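Local atomic coordinates of regulatory protein E2 (Bovine papillomavirus type 1, PDB entry 2JEX), a protein that regulates viral transcription by binding sites in the viral genome and helps start viral DNA replication with protein E1, this chain being its N-terminal transactivation domain. Residues Met16-Ile19 and Glu20-Ser23; Ile30-Trp33 and Thr34-Thr38; Glu118-Asp122 and Gly123-Asn127. The protein carries 1 engineered substitution. All blocks are in the same frame, centred on the assembly; numbering follows the deposited sequence.

Contact 1: residues Met16-Ile19 and Glu20-Ser23; sequences MQLI and EKSS
Glu20 opens the last turn of its helix with a weak hydrogen bond, its N lying 3.4 Å from Met16 O. Its side chain runs back along the same carbonyl: CG, anti to the carbonyl carbon of Glu20 (chi1 -78°), comes within 3.4 Å of Met16 O, and the extended chain beyond it stays beside that carbonyl, OE2 included, on an exposed face where a charged end suits. Lys21 makes the regular next step, its N 3.1 Å from Gln17 O. The aliphatic part of its side chain lies alongside Leu18, both pointing the same way, with Lys21 CD 3.8 Å from Leu18 CD2; beyond that the lysine chain bends, and its amine forms a long, weak ion pair with Asp28. Ser22 N still reaches Leu18 O at 3.0 Å, but its positive phi (49°) turns the chain out of the helix. Ser23 N stands 4.3 Å from Leu18 O, and a water bridges them, donating to Leu18 O and accepting from Ser23 N. Ser23 OG bonds onward to Lys25 N and Asp28. This is a C-cap of the alpha-L type: the first residue past the helix has positive phi, its N still bonded to the carbonyl four residues back, and a water takes the next N-H.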
ATOM      1  N   MET A  16       7.748 -18.080   2.464  1.00 70.85           N
ATOM      2  CA  MET A  16       7.419 -18.972   1.348  1.00 72.26           C
ATOM      3  C   MET A  16       6.190 -19.842   1.635  1.00 71.77           C
ATOM      4  O   MET A  16       5.407 -20.141   0.730  1.00 71.60           O
ATOM      5  CB  MET A  16       8.630 -19.835   0.983  1.00 72.04           C
ATOM      6  CG  MET A  16       8.702 -20.233  -0.487  1.00 73.13           C
ATOM      7  SD  MET A  16      10.306 -20.928  -0.980  1.00 75.32           S
ATOM      8  CE  MET A  16      11.367 -19.482  -0.893  1.00 78.56           C
ATOM      9  N   GLN A  17       6.026 -20.236   2.898  1.00 71.91           N
ATOM     10  CA  GLN A  17       4.855 -21.001   3.345  1.00 71.79           C
ATOM     11  C   GLN A  17       3.581 -20.165   3.358  1.00 71.37           C
ATOM     12  O   GLN A  17       2.505 -20.657   3.035  1.00 71.52           O
ATOM     13  CB  GLN A  17       5.087 -21.578   4.745  1.00 71.54           C
ATOM     14  CG  GLN A  17       5.857 -22.893   4.767  1.00 72.26           C
ATOM     15  CD  GLN A  17       6.265 -23.320   6.174  1.00 72.31           C
ATOM     16  OE1 GLN A  17       6.332 -22.500   7.100  1.00 72.49           O
ATOM     17  NE2 GLN A  17       6.548 -24.613   6.335  1.00 71.54           N
ATOM     18  N   LEU A  18       3.707 -18.904   3.750  1.00 71.57           N
ATOM     19  CA  LEU A  18       2.545 -18.035   3.896  1.00 71.52           C
ATOM     20  C   LEU A  18       2.059 -17.470   2.565  1.00 71.65           C
ATOM     21  O   LEU A  18       0.858 -17.239   2.389  1.00 71.82           O
ATOM     22  CB  LEU A  18       2.815 -16.930   4.925  1.00 71.15           C
ATOM     23  CG  LEU A  18       2.760 -17.409   6.383  1.00 70.94           C
ATOM     24  CD1 LEU A  18       3.379 -16.400   7.330  1.00 67.55           C
ATOM     25  CD2 LEU A  18       1.334 -17.748   6.815  1.00 69.27           C
ATOM     26  N   ILE A  19       2.988 -17.262   1.631  1.00 71.70           N
ATOM     27  CA  ILE A  19       2.636 -16.866   0.265  1.00 71.36           C
ATOM     28  C   ILE A  19       1.834 -17.981  -0.422  1.00 71.56           C
ATOM     29  O   ILE A  19       0.762 -17.717  -0.983  1.00 71.99           O
ATOM     30  CB  ILE A  19       3.885 -16.447  -0.573  1.00 71.67           C
ATOM     31  CG1 ILE A  19       4.481 -15.133  -0.041  1.00 70.83           C
ATOM     32  CG2 ILE A  19       3.528 -16.314  -2.062  1.00 70.70           C
ATOM     33  CD1 ILE A  19       5.916 -14.844  -0.510  1.00 70.72           C
ATOM     34  N   GLU A  20       2.337 -19.215  -0.355  1.00 71.37           N
ATOM     35  CA  GLU A  20       1.622 -20.385  -0.893  1.00 71.63           C
ATOM     36  C   GLU A  20       0.216 -20.511  -0.313  1.00 71.18           C
ATOM     37  O   GLU A  20      -0.752 -20.679  -1.054  1.00 71.21           O
ATOM     38  CB  GLU A  20       2.399 -21.679  -0.630  1.00 71.50           C
ATOM     39  CG  GLU A  20       3.569 -21.922  -1.569  1.00 72.99           C
ATOM     40  CD  GLU A  20       4.207 -23.292  -1.373  1.00 72.75           C
ATOM     41  OE1 GLU A  20       3.546 -24.314  -1.671  1.00 74.24           O
ATOM     42  OE2 GLU A  20       5.378 -23.346  -0.929  1.00 76.08           O
ATOM     43  N   LYS A  21       0.120 -20.425   1.014  1.00 71.00           N
ATOM     44  CA  LYS A  21      -1.152 -20.484   1.739  1.00 70.58           C
ATOM     45  C   LYS A  21      -2.129 -19.408   1.273  1.00 70.57           C
ATOM     46  O   LYS A  21      -3.318 -19.679   1.104  1.00 70.71           O
ATOM     47  CB  LYS A  21      -0.898 -20.368   3.250  1.00 71.09           C
ATOM     48  CG  LYS A  21      -2.089 -19.900   4.087  1.00 70.74           C
ATOM     49  CD  LYS A  21      -1.671 -19.584   5.512  1.00 69.69           C
ATOM     50  CE  LYS A  21      -1.875 -20.764   6.433  1.00 66.69           C
ATOM     51  NZ  LYS A  21      -3.282 -20.825   6.911  1.00 66.15           N
ATOM     52  N   SER A  22      -1.611 -18.198   1.060  1.00 70.54           N
ATOM     53  CA  SER A  22      -2.418 -17.031   0.678  1.00 70.60           C
ATOM     54  C   SER A  22      -3.644 -16.861   1.579  1.00 70.18           C
ATOM     55  O   SER A  22      -4.785 -16.954   1.131  1.00 70.11           O
ATOM     56  CB  SER A  22      -2.810 -17.081  -0.805  1.00 70.56           C
ATOM     57  OG  SER A  22      -3.333 -15.831  -1.222  1.00 70.95           O
ATOM     58  N   SER A  23      -3.375 -16.618   2.858  1.00 70.19           N
ATOM     59  CA  SER A  23      -4.407 -16.516   3.882  1.00 69.56           C
ATOM     60  C   SER A  23      -5.185 -15.210   3.790  1.00 69.05           C
ATOM     61  O   SER A  23      -4.693 -14.201   3.269  1.00 68.50           O
ATOM     62  CB  SER A  23      -3.779 -16.647   5.274  1.00 69.71           C
ATOM     63  OG  SER A  23      -4.760 -16.628   6.293  1.00 69.35           O
TER
HETATM   64  O   HOH W   1      -0.817 -16.357   4.244  1.00 65.33           O

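Contact 2: residues Ile30-Trp33 and Thr34-Thr38; sequences ILYW and TAVRT
Val36 meets two aromatic rings one turn earlier in its helix. Its CG2 stands over one face of the Tyr32 ring, 4.0 Å from the centroid and 20° off the ring normal, a CH-pi contact displaced toward the ring's rim. Trp33 lies beside the same valine, pointing the same way, with CE3 3.9 Å from Val36 CB and CZ3 near Val36 CG1. Beta-branching suits the position: CG1 is anti to the backbone N (chi1 -180°), which leaves CG2 to turn back toward Tyr32, so that CG2 meets both rings and CG1 adds to the indole contact. The two rings also touch each other, Tyr32 CE2 lying 3.7 Å above the centre of one indole face.

Hydrogen bonds run along the backbone beside them. Val36 N binds Tyr32 O at 3.0 Å and Arg37 N binds Trp33 O at 2.9 Å, in the usual helical pattern. Leu31 O takes two donors from the same face of its plane: Ala35 N at 3.1 Å, and the hydroxyl OG1 of Thr34, which comes from above that plane at a short and therefore uncertain distance. Thr38 repeats the idea on Thr34 O, where its N and its OG1, the latter at 2.8 Å, arrive from opposite faces.

Two polar groups reach out to other parts of the chain: Trp33 NE1 donates to Thr97 O, while Arg37, extended, sends NH1 to Gln76 on helix 62-83. Trp33 packs on Met75 and Leu79 of that helix; Tyr32 and Val36 touch helix 4-21. The chemistry thus divides the work: the Thr38 hydroxyl, and probably that of Thr34, is satisfied by a carbonyl of its own helix, the aromatic rings and Val36 supply apolar surface to neighbouring helices, and the indole N-H and guanidinium group tie this helix to the rest.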
ATOM      1  N   ILE A  30       0.540 -10.587   9.845  1.00 68.49           N
ATOM      2  CA  ILE A  30       1.395 -10.158  10.941  1.00 68.63           C
ATOM      3  C   ILE A  30       2.620 -11.072  11.005  1.00 69.49           C
ATOM      4  O   ILE A  30       3.754 -10.588  11.036  1.00 70.39           O
ATOM      5  CB  ILE A  30       0.630 -10.139  12.293  1.00 68.60           C
ATOM      6  CG1 ILE A  30      -0.446  -9.039  12.262  1.00 65.84           C
ATOM      7  CG2 ILE A  30       1.619  -9.971  13.482  1.00 67.19           C
ATOM      8  CD1 ILE A  30      -1.402  -9.015  13.437  1.00 67.77           C
ATOM      9  N   LEU A  31       2.371 -12.382  10.982  1.00 69.08           N
ATOM     10  CA  LEU A  31       3.407 -13.414  10.994  1.00 69.03           C
ATOM     11  C   LEU A  31       4.371 -13.313   9.825  1.00 68.87           C
ATOM     12  O   LEU A  31       5.575 -13.438  10.008  1.00 68.87           O
ATOM     13  CB  LEU A  31       2.764 -14.802  11.001  1.00 68.88           C
ATOM     14  CG  LEU A  31       2.724 -15.679  12.251  1.00 71.10           C
ATOM     15  CD1 LEU A  31       2.886 -14.902  13.559  1.00 76.52           C
ATOM     16  CD2 LEU A  31       1.438 -16.507  12.245  1.00 72.70           C
ATOM     17  N   TYR A  32       3.825 -13.099   8.628  1.00 69.59           N
ATOM     18  CA  TYR A  32       4.611 -12.921   7.412  1.00 69.16           C
ATOM     19  C   TYR A  32       5.549 -11.721   7.513  1.00 69.37           C
ATOM     20  O   TYR A  32       6.712 -11.819   7.135  1.00 69.84           O
ATOM     21  CB  TYR A  32       3.691 -12.794   6.177  1.00 69.20           C
ATOM     22  CG  TYR A  32       4.390 -12.294   4.927  1.00 67.27           C
ATOM     23  CD1 TYR A  32       5.051 -13.177   4.068  1.00 68.76           C
ATOM     24  CD2 TYR A  32       4.399 -10.936   4.612  1.00 68.20           C
ATOM     25  CE1 TYR A  32       5.707 -12.717   2.924  1.00 69.02           C
ATOM     26  CE2 TYR A  32       5.049 -10.462   3.473  1.00 67.80           C
ATOM     27  CZ  TYR A  32       5.698 -11.354   2.636  1.00 69.93           C
ATOM     28  OH  TYR A  32       6.343 -10.878   1.521  1.00 70.05           O
ATOM     29  N   TRP A  33       5.050 -10.592   8.011  1.00 69.27           N
ATOM     30  CA  TRP A  33       5.884  -9.387   8.081  1.00 69.53           C
ATOM     31  C   TRP A  33       6.936  -9.449   9.168  1.00 69.20           C
ATOM     32  O   TRP A  33       7.997  -8.847   9.034  1.00 68.66           O
ATOM     33  CB  TRP A  33       5.051  -8.114   8.194  1.00 68.71           C
ATOM     34  CG  TRP A  33       4.482  -7.743   6.878  1.00 70.48           C
ATOM     35  CD1 TRP A  33       3.174  -7.848   6.487  1.00 70.80           C
ATOM     36  CD2 TRP A  33       5.203  -7.244   5.744  1.00 71.79           C
ATOM     37  NE1 TRP A  33       3.031  -7.430   5.180  1.00 70.95           N
ATOM     38  CE2 TRP A  33       4.259  -7.057   4.698  1.00 71.09           C
ATOM     39  CE3 TRP A  33       6.550  -6.931   5.508  1.00 68.25           C
ATOM     40  CZ2 TRP A  33       4.622  -6.569   3.438  1.00 67.25           C
ATOM     41  CZ3 TRP A  33       6.910  -6.436   4.250  1.00 71.93           C
ATOM     42  CH2 TRP A  33       5.948  -6.270   3.230  1.00 67.47           C
ATOM     43  N   THR A  34       6.634 -10.185  10.234  1.00 69.27           N
ATOM     44  CA  THR A  34       7.580 -10.406  11.314  1.00 69.86           C
ATOM     45  C   THR A  34       8.736 -11.304  10.846  1.00 69.67           C
ATOM     46  O   THR A  34       9.859 -11.182  11.333  1.00 69.60           O
ATOM     47  CB  THR A  34       6.877 -11.032  12.523  1.00 70.60           C
ATOM     48  OG1 THR A  34       6.367 -12.314  12.150  1.00 76.30           O
ATOM     49  CG2 THR A  34       5.710 -10.180  12.933  1.00 67.94           C
ATOM     50  N   ALA A  35       8.445 -12.193   9.894  1.00 68.77           N
ATOM     51  CA  ALA A  35       9.455 -13.038   9.279  1.00 68.52           C
ATOM     52  C   ALA A  35      10.291 -12.267   8.261  1.00 68.62           C
ATOM     53  O   ALA A  35      11.481 -12.537   8.113  1.00 68.56           O
ATOM     54  CB  ALA A  35       8.810 -14.250   8.637  1.00 68.82           C
ATOM     55  N   VAL A  36       9.671 -11.311   7.568  1.00 68.63           N
ATOM     56  CA  VAL A  36      10.411 -10.412   6.665  1.00 68.27           C
ATOM     57  C   VAL A  36      11.382  -9.559   7.478  1.00 68.47           C
ATOM     58  O   VAL A  36      12.536  -9.371   7.081  1.00 69.01           O
ATOM     59  CB  VAL A  36       9.487  -9.510   5.789  1.00 68.47           C
ATOM     60  CG1 VAL A  36      10.328  -8.608   4.868  1.00 66.64           C
ATOM     61  CG2 VAL A  36       8.524 -10.355   4.933  1.00 67.12           C
ATOM     62  N   ARG A  37      10.906  -9.087   8.631  1.00 68.34           N
ATOM     63  CA  ARG A  37      11.690  -8.302   9.578  1.00 67.62           C
ATOM     64  C   ARG A  37      12.914  -9.070  10.073  1.00 67.98           C
ATOM     65  O   ARG A  37      14.038  -8.567  10.012  1.00 68.89           O
ATOM     66  CB  ARG A  37      10.810  -7.916  10.761  1.00 67.04           C
ATOM     67  CG  ARG A  37      11.547  -7.220  11.884  1.00 67.22           C
ATOM     68  CD  ARG A  37      10.592  -6.827  12.986  1.00 67.56           C
ATOM     69  NE  ARG A  37      11.260  -6.075  14.046  1.00 67.92           N
ATOM     70  CZ  ARG A  37      10.626  -5.467  15.041  1.00 66.25           C
ATOM     71  NH1 ARG A  37       9.306  -5.530  15.120  1.00 66.69           N
ATOM     72  NH2 ARG A  37      11.313  -4.803  15.966  1.00 61.73           N
ATOM     73  N   THR A  38      12.672 -10.280  10.573  1.00 67.54           N
ATOM     74  CA  THR A  38      13.715 -11.174  11.042  1.00 67.22           C
ATOM     75  C   THR A  38      14.774 -11.392   9.952  1.00 67.36           C
ATOM     76  O   THR A  38      15.938 -11.113  10.189  1.00 67.62           O
ATOM     77  CB  THR A  38      13.106 -12.510  11.566  1.00 67.84           C
ATOM     78  OG1 THR A  38      12.117 -12.211  12.560  1.00 66.50           O
ATOM     79  CG2 THR A  38      14.181 -13.436  12.174  1.00 63.94           C
TER

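Contact 3: residues Glu118-Asp122 and Gly123-Asn127; sequences EVEFD and GNASN
Phe121 N donates to Asn127 O at 2.7 Å, nearly straight at both ends (N-H...O angle 164°), and this bond closes the loop that runs from Phe121 to Asn127. The same oxygen receives a CA-H...O contact from Glu120 CA, 3.4 Å away. Beyond this junction, the Glu120 side chain leaves with CG anti to the backbone N and leans over the loop: CG lies 3.4 Å from Asn124 O, while OE1 comes to 3.4 Å from Gly123 CA. A water completes the link, donating to Glu120 OE1 at 2.7 Å and accepting from Gly123 N at 2.9 Å, with a weak bond to Glu120 O; an acidic side chain is apt here, because it offers an acceptor to that water. Gly123 turns the chain with positive phi (64°), easy without a side chain. A type I turn from Asn124 to Asn127 then brings Asn127 back, its N 2.6 Å from Asn124 O. Farther out, Asp122 is anchored by Thr183 OG1 and Thr182 N. The whole is the connection of a beta hairpin, joining strand 110-120 to its antiparallel neighbour 128-140; the Phe121 ring packs on Asn129 and Tyr131 of that strand, on Tyr186 of strand 186-189 and on Ala177 of helix 173-180.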
ATOM      1  N   GLU A 118     -11.062   6.259 -15.026  1.00 69.70           N
ATOM      2  CA  GLU A 118     -10.527   6.659 -16.328  1.00 71.28           C
ATOM      3  C   GLU A 118     -10.716   8.149 -16.586  1.00 69.83           C
ATOM      4  O   GLU A 118     -11.817   8.679 -16.431  1.00 69.13           O
ATOM      5  CB  GLU A 118     -11.161   5.857 -17.473  1.00 70.60           C
ATOM      6  CG  GLU A 118     -10.537   6.191 -18.836  1.00 73.70           C
ATOM      7  CD  GLU A 118     -11.246   5.538 -20.023  1.00 75.80           C
ATOM      8  OE1 GLU A 118     -10.518   5.025 -20.907  1.00 88.04           O
ATOM      9  OE2 GLU A 118     -12.507   5.543 -20.082  1.00 80.71           O
ATOM     10  N   VAL A 119      -9.634   8.817 -16.973  1.00 69.19           N
ATOM     11  CA  VAL A 119      -9.690  10.239 -17.307  1.00 69.51           C
ATOM     12  C   VAL A 119      -9.352  10.446 -18.783  1.00 69.50           C
ATOM     13  O   VAL A 119      -8.332   9.958 -19.273  1.00 69.57           O
ATOM     14  CB  VAL A 119      -8.777  11.110 -16.397  1.00 68.92           C
ATOM     15  CG1 VAL A 119      -8.948  12.594 -16.729  1.00 69.08           C
ATOM     16  CG2 VAL A 119      -9.119  10.890 -14.941  1.00 69.30           C
ATOM     17  N   GLU A 120     -10.227  11.158 -19.476  1.00 69.15           N
ATOM     18  CA  GLU A 120     -10.048  11.475 -20.888  1.00 69.74           C
ATOM     19  C   GLU A 120      -9.752  12.961 -21.002  1.00 70.10           C
ATOM     20  O   GLU A 120     -10.463  13.788 -20.433  1.00 69.70           O
ATOM     21  CB  GLU A 120     -11.309  11.109 -21.679  1.00 69.28           C
ATOM     22  CG  GLU A 120     -11.228  11.386 -23.172  1.00 68.99           C
ATOM     23  CD  GLU A 120     -12.600  11.620 -23.789  1.00 71.54           C
ATOM     24  OE1 GLU A 120     -13.175  12.709 -23.570  1.00 76.39           O
ATOM     25  OE2 GLU A 120     -13.105  10.726 -24.496  1.00 69.96           O
ATOM     26  N   PHE A 121      -8.711  13.305 -21.748  1.00 70.99           N
ATOM     27  CA  PHE A 121      -8.185  14.663 -21.672  1.00 71.57           C
ATOM     28  C   PHE A 121      -8.734  15.727 -22.622  1.00 72.64           C
ATOM     29  O   PHE A 121      -9.323  16.706 -22.162  1.00 74.72           O
ATOM     30  CB  PHE A 121      -6.653  14.654 -21.569  1.00 70.92           C
ATOM     31  CG  PHE A 121      -6.167  14.064 -20.280  1.00 70.70           C
ATOM     32  CD1 PHE A 121      -5.699  12.765 -20.232  1.00 69.18           C
ATOM     33  CD2 PHE A 121      -6.257  14.793 -19.088  1.00 71.88           C
ATOM     34  CE1 PHE A 121      -5.280  12.200 -19.027  1.00 72.52           C
ATOM     35  CE2 PHE A 121      -5.842  14.240 -17.876  1.00 69.56           C
ATOM     36  CZ  PHE A 121      -5.352  12.939 -17.845  1.00 68.81           C
ATOM     37  N   ASP A 122      -8.591  15.590 -23.926  1.00 72.42           N
ATOM     38  CA  ASP A 122      -8.976  16.772 -24.734  1.00 72.05           C
ATOM     39  C   ASP A 122     -10.277  16.604 -25.518  1.00 71.32           C
ATOM     40  O   ASP A 122     -10.411  17.109 -26.631  1.00 71.37           O
ATOM     41  CB  ASP A 122      -7.800  17.244 -25.612  1.00 71.30           C
ATOM     42  CG  ASP A 122      -6.727  17.968 -24.799  1.00 69.99           C
ATOM     43  OD1 ASP A 122      -7.094  18.862 -24.013  1.00 69.84           O
ATOM     44  OD2 ASP A 122      -5.525  17.648 -24.933  1.00 71.48           O
ATOM     45  N   GLY A 123     -11.239  15.909 -24.903  1.00 70.93           N
ATOM     46  CA  GLY A 123     -12.390  15.351 -25.621  1.00 69.87           C
ATOM     47  C   GLY A 123     -11.893  14.299 -26.608  1.00 69.32           C
ATOM     48  O   GLY A 123     -12.557  13.990 -27.597  1.00 69.35           O
ATOM     49  N   ASN A 124     -10.717  13.752 -26.322  1.00 68.58           N
ATOM     50  CA  ASN A 124      -9.984  12.902 -27.252  1.00 68.67           C
ATOM     51  C   ASN A 124      -9.847  11.492 -26.664  1.00 68.32           C
ATOM     52  O   ASN A 124      -9.060  11.255 -25.736  1.00 67.68           O
ATOM     53  CB  ASN A 124      -8.623  13.555 -27.559  1.00 68.42           C
ATOM     54  CG  ASN A 124      -7.768  12.783 -28.570  1.00 70.88           C
ATOM     55  OD1 ASN A 124      -6.639  13.198 -28.856  1.00 71.74           O
ATOM     56  ND2 ASN A 124      -8.283  11.671 -29.110  1.00 71.79           N
ATOM     57  N   ALA A 125     -10.632  10.568 -27.223  1.00 67.62           N
ATOM     58  CA  ALA A 125     -10.742   9.196 -26.730  1.00 67.22           C
ATOM     59  C   ALA A 125      -9.404   8.458 -26.675  1.00 67.02           C
ATOM     60  O   ALA A 125      -9.261   7.475 -25.939  1.00 66.65           O
ATOM     61  CB  ALA A 125     -11.752   8.409 -27.573  1.00 66.96           C
ATOM     62  N   SER A 126      -8.442   8.935 -27.462  1.00 67.28           N
ATOM     63  CA  SER A 126      -7.091   8.374 -27.490  1.00 67.64           C
ATOM     64  C   SER A 126      -6.169   9.108 -26.517  1.00 67.74           C
ATOM     65  O   SER A 126      -5.042   8.679 -26.303  1.00 69.48           O
ATOM     66  CB  SER A 126      -6.507   8.408 -28.909  1.00 66.77           C
ATOM     67  OG  SER A 126      -6.246   9.747 -29.315  1.00 70.10           O
ATOM     68  N   ASN A 127      -6.640  10.215 -25.943  1.00 67.73           N
ATOM     69  CA  ASN A 127      -5.887  10.940 -24.907  1.00 67.90           C
ATOM     70  C   ASN A 127      -6.481  10.668 -23.520  1.00 67.85           C
ATOM     71  O   ASN A 127      -7.343  11.401 -23.019  1.00 66.79           O
ATOM     72  CB  ASN A 127      -5.810  12.444 -25.212  1.00 67.59           C
ATOM     73  CG  ASN A 127      -4.808  13.189 -24.327  1.00 68.43           C
ATOM     74  OD1 ASN A 127      -4.775  14.421 -24.326  1.00 73.42           O
ATOM     75  ND2 ASN A 127      -3.997  12.453 -23.570  1.00 67.47           N
TER
HETATM   76  O   HOH W   2     -12.025  14.749 -22.322  1.00 68.52           O

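In the fold
Contacts 1 and 2 come first along the chain, on the consecutive helices 4-21 and 26-48, with centres 12 Å apart. They touch directly: Leu18 packs on Leu31 and Tyr32, and Ile19 on Tyr32, so the end of one helix and the early turns of the next share an interface. Contact 3 follows much later, at the hairpin between strands 110-120 and 128-140 of the seven-stranded antiparallel sheet. Its centre is 41 Å from that of contact 1 and 43 Å from that of contact 2, and it lies across the chain's centre from contact 2. The three therefore sample the helical and the sheet-rich parts of the elongated transactivation domain.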